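Local coordinates for protein mambaquaretin-1 (PDB 5M4V) that selectively antagonises the vasopressin type 2 receptor, as a Kunitz-fold peptide from green mamba venom, at residues A[18-23]-A[31-36]. Residues are numbered along the deposited sequence; the frame is centred on the assembly and turned at random.
Sequences FSAFYY and HSFTYG
Phe18 pairs with Tyr35 at the open end of the twisted antiparallel hairpin of the Kunitz fold, a worked example of how a two-stranded sheet pairs its backbones and sorts its side chains. The strand axes run at 133° to one another, and the hydrogen-bonded pairs Phe18–Tyr35, Ala20–Phe33 and Tyr22–His31 contribute six backbone bonds. Ala20 O is gripped twice: Phe33 N reaches it at 2.9 Å from above the carbonyl plane, and a water donates to it as well.

The side chains of these three pairs share one face. There the Tyr22 ring directs its edge at the face of Phe33 in an offset edge-to-face pair, planes at 88°, with Tyr22 CD1 3.7 Å from Phe33 CD1. Both rings lean across toward the partner strand because each CG lies between backbone N and carbonyl carbon, and both also touch Val9. Phe33 CE1 meets Ala20 CB at 3.6 Å, while His31 CB packs against Tyr22 CE1 and His31 NE2 hydrogen-bonds to Thr27 OG1.

On the other face, Phe21 reaches helix 48-55 through Leu48 and Cys51. The water bonded to Ala20 O also joins Ser19 OG to Ser32 OG and sits over one face of the Phe21 ring, toward its rim.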
ATOM      1  N   PHE A  18       1.783  -9.759   7.031  0.52 21.51           N
ATOM      2  CA  PHE A  18       2.456  -9.598   5.753  0.52 23.37           C
ATOM      3  C   PHE A  18       3.067  -8.179   5.740  0.52 20.14           C
ATOM      4  O   PHE A  18       2.364  -7.185   5.995  0.52 23.73           O
ATOM      5  CB  PHE A  18       1.531  -9.778   4.550  0.52 22.37           C
ATOM      6  CG  PHE A  18       1.083 -11.203   4.309  0.52 21.79           C
ATOM      7  CD1 PHE A  18       2.005 -12.181   3.850  0.52 28.28           C
ATOM      8  CD2 PHE A  18      -0.160 -11.622   4.773  0.52 18.30           C
ATOM      9  CE1 PHE A  18       1.614 -13.462   3.699  0.52 30.49           C
ATOM     10  CE2 PHE A  18      -0.537 -12.920   4.635  0.52 21.35           C
ATOM     11  CZ  PHE A  18       0.334 -13.873   4.074  0.52 26.26           C
ATOM     12  N   SER A  19       4.336  -8.113   5.477  0.52 19.16           N
ATOM     13  CA  SER A  19       4.985  -6.807   5.255  0.52 17.35           C
ATOM     14  C   SER A  19       4.477  -6.251   3.944  0.52 15.99           C
ATOM     15  O   SER A  19       4.419  -6.997   2.934  0.52 19.39           O
ATOM     16  CB  SER A  19       6.495  -7.076   5.150  0.52 18.80           C
ATOM     17  OG  SER A  19       7.229  -5.904   4.735  0.52 25.69           O
ATOM     18  N   ALA A  20       4.103  -4.957   3.878  1.00 12.69           N
ATOM     19  CA  ALA A  20       3.670  -4.389   2.615  1.00 12.16           C
ATOM     20  C   ALA A  20       3.955  -2.887   2.617  1.00 10.92           C
ATOM     21  O   ALA A  20       4.485  -2.344   3.585  1.00 11.30           O
ATOM     22  CB  ALA A  20       2.179  -4.692   2.420  1.00 14.23           C
ATOM     23  N   PHE A  21       3.628  -2.264   1.487  1.00 10.13           N
ATOM     24  CA  PHE A  21       3.846  -0.844   1.290  1.00  9.77           C
ATOM     25  C   PHE A  21       2.610  -0.254   0.662  1.00  9.27           C
ATOM     26  O   PHE A  21       1.892  -0.909  -0.103  1.00  9.99           O
ATOM     27  CB  PHE A  21       5.080  -0.628   0.366  1.00 10.83           C
ATOM     28  CG  PHE A  21       6.309  -1.125   1.008  1.00 10.72           C
ATOM     29  CD1 PHE A  21       7.104  -0.344   1.842  1.00 11.44           C
ATOM     30  CD2 PHE A  21       6.713  -2.446   0.828  1.00 12.33           C
ATOM     31  CE1 PHE A  21       8.209  -0.823   2.453  1.00 13.57           C
ATOM     32  CE2 PHE A  21       7.838  -2.959   1.447  1.00 13.55           C
ATOM     33  CZ  PHE A  21       8.592  -2.150   2.266  1.00 13.66           C
ATOM     34  N   TYR A  22       2.366   1.045   0.940  1.00  9.55           N
ATOM     35  CA  TYR A  22       1.247   1.791   0.376  1.00  9.48           C
ATOM     36  C   TYR A  22       1.694   3.207   0.052  1.00  9.08           C
ATOM     37  O   TYR A  22       2.658   3.705   0.663  1.00 10.03           O
ATOM     38  CB  TYR A  22       0.050   1.850   1.338  1.00 10.20           C
ATOM     39  CG  TYR A  22       0.208   2.743   2.500  1.00 10.55           C
ATOM     40  CD1 TYR A  22       0.921   2.395   3.630  1.00 11.39           C
ATOM     41  CD2 TYR A  22      -0.393   4.012   2.526  1.00 11.64           C
ATOM     42  CE1 TYR A  22       1.049   3.208   4.721  1.00 12.37           C
ATOM     43  CE2 TYR A  22      -0.247   4.852   3.627  1.00 13.83           C
ATOM     44  CZ  TYR A  22       0.471   4.459   4.715  1.00 14.19           C
ATOM     45  OH  TYR A  22       0.577   5.280   5.833  1.00 18.47           O
ATOM     46  N   TYR A  23       0.976   3.863  -0.846  1.00  9.44           N
ATOM     47  CA  TYR A  23       1.216   5.277  -1.179  1.00  9.91           C
ATOM     48  C   TYR A  23       0.318   6.177  -0.362  1.00 10.34           C
ATOM     49  O   TYR A  23      -0.887   5.912  -0.245  1.00 11.04           O
ATOM     50  CB  TYR A  23       0.925   5.461  -2.672  1.00 10.63           C
ATOM     51  CG  TYR A  23       0.999   6.923  -3.079  1.00 11.45           C
ATOM     52  CD1 TYR A  23       2.209   7.523  -3.420  1.00 11.91           C
ATOM     53  CD2 TYR A  23      -0.173   7.694  -3.142  1.00 11.97           C
ATOM     54  CE1 TYR A  23       2.243   8.869  -3.828  1.00 12.72           C
ATOM     55  CE2 TYR A  23      -0.140   9.031  -3.501  1.00 12.78           C
ATOM     56  CZ  TYR A  23       1.050   9.593  -3.869  1.00 13.15           C
ATOM     57  OH  TYR A  23       1.025  10.938  -4.225  1.00 15.42           O
ATOM     58  N   HIS A  31       5.009   4.146   2.096  1.00 10.13           N
ATOM     59  CA  HIS A  31       5.261   3.856   3.488  1.00 10.41           C
ATOM     60  C   HIS A  31       4.984   2.378   3.739  1.00 10.04           C
ATOM     61  O   HIS A  31       4.224   1.749   3.018  1.00 10.95           O
ATOM     62  CB  HIS A  31       4.351   4.693   4.415  1.00 11.45           C
ATOM     63  CG  HIS A  31       4.494   6.165   4.184  1.00 11.96           C
ATOM     64  ND1 HIS A  31       5.417   6.944   4.849  1.00 13.31           N
ATOM     65  CD2 HIS A  31       3.898   6.996   3.302  1.00 13.02           C
ATOM     66  CE1 HIS A  31       5.343   8.204   4.350  1.00 14.11           C
ATOM     67  NE2 HIS A  31       4.426   8.258   3.450  1.00 13.74           N
ATOM     68  N   SER A  32       5.575   1.839   4.802  0.79 10.91           N
ATOM     69  CA  SER A  32       5.282   0.484   5.226  0.79 11.29           C
ATOM     70  C   SER A  32       3.944   0.367   5.920  0.79 11.91           C
ATOM     71  O   SER A  32       3.504   1.255   6.636  0.79 13.24           O
ATOM     72  CB  SER A  32       6.362   0.017   6.238  0.79 13.19           C
ATOM     73  OG  SER A  32       7.594  -0.242   5.568  0.79 15.28           O
ATOM     74  N   PHE A  33       3.313  -0.812   5.789  1.00 11.82           N
ATOM     75  CA  PHE A  33       2.233  -1.192   6.675  1.00 12.47           C
ATOM     76  C   PHE A  33       2.239  -2.693   6.794  1.00 13.28           C
ATOM     77  O   PHE A  33       2.851  -3.409   6.049  1.00 14.54           O
ATOM     78  CB  PHE A  33       0.870  -0.626   6.227  1.00 12.28           C
ATOM     79  CG  PHE A  33       0.160  -1.362   5.081  1.00 11.11           C
ATOM     80  CD1 PHE A  33       0.643  -1.295   3.789  1.00 11.49           C
ATOM     81  CD2 PHE A  33      -1.005  -2.047   5.287  1.00 11.85           C
ATOM     82  CE1 PHE A  33      -0.062  -1.846   2.731  1.00 11.12           C
ATOM     83  CE2 PHE A  33      -1.707  -2.616   4.228  1.00 11.62           C
ATOM     84  CZ  PHE A  33      -1.233  -2.496   2.963  1.00 11.31           C
ATOM     85  N   THR A  34       1.472  -3.170   7.789  1.00 14.94           N
ATOM     86  CA  THR A  34       1.291  -4.588   7.959  1.00 16.02           C
ATOM     87  C   THR A  34      -0.074  -4.984   7.393  1.00 14.41           C
ATOM     88  O   THR A  34      -1.102  -4.537   7.915  1.00 15.89           O
ATOM     89  CB  THR A  34       1.398  -5.004   9.434  1.00 21.15           C
ATOM     90  OG1 THR A  34       2.665  -4.589   9.926  1.00 26.11           O
ATOM     91  CG2 THR A  34       1.246  -6.476   9.604  1.00 26.80           C
ATOM     92  N   TYR A  35      -0.091  -5.737   6.323  1.00 13.39           N
ATOM     93  CA  TYR A  35      -1.327  -6.232   5.766  1.00 12.53           C
ATOM     94  C   TYR A  35      -1.720  -7.506   6.510  1.00 13.46           C
ATOM     95  O   TYR A  35      -0.914  -8.419   6.661  1.00 15.14           O
ATOM     96  CB  TYR A  35      -1.162  -6.511   4.298  1.00 12.64           C
ATOM     97  CG  TYR A  35      -2.357  -7.063   3.597  1.00 12.45           C
ATOM     98  CD1 TYR A  35      -3.624  -6.488   3.699  1.00 12.30           C
ATOM     99  CD2 TYR A  35      -2.267  -8.225   2.763  1.00 13.42           C
ATOM    100  CE1 TYR A  35      -4.711  -7.012   3.060  1.00 13.50           C
ATOM    101  CE2 TYR A  35      -3.374  -8.716   2.090  1.00 13.61           C
ATOM    102  CZ  TYR A  35      -4.579  -8.079   2.257  1.00 14.29           C
ATOM    103  OH  TYR A  35      -5.715  -8.556   1.606  1.00 17.00           O
ATOM    104  N   GLY A  36      -2.993  -7.548   6.928  1.00 13.32           N
ATOM    105  CA  GLY A  36      -3.452  -8.746   7.687  1.00 14.17           C
ATOM    106  C   GLY A  36      -3.737  -9.969   6.809  1.00 13.92           C
ATOM    107  O   GLY A  36      -3.969 -11.018   7.435  1.00 15.53           O
TER
HETATM  108  O   HOH W   1       6.750  -3.090   5.079  1.00 20.23           O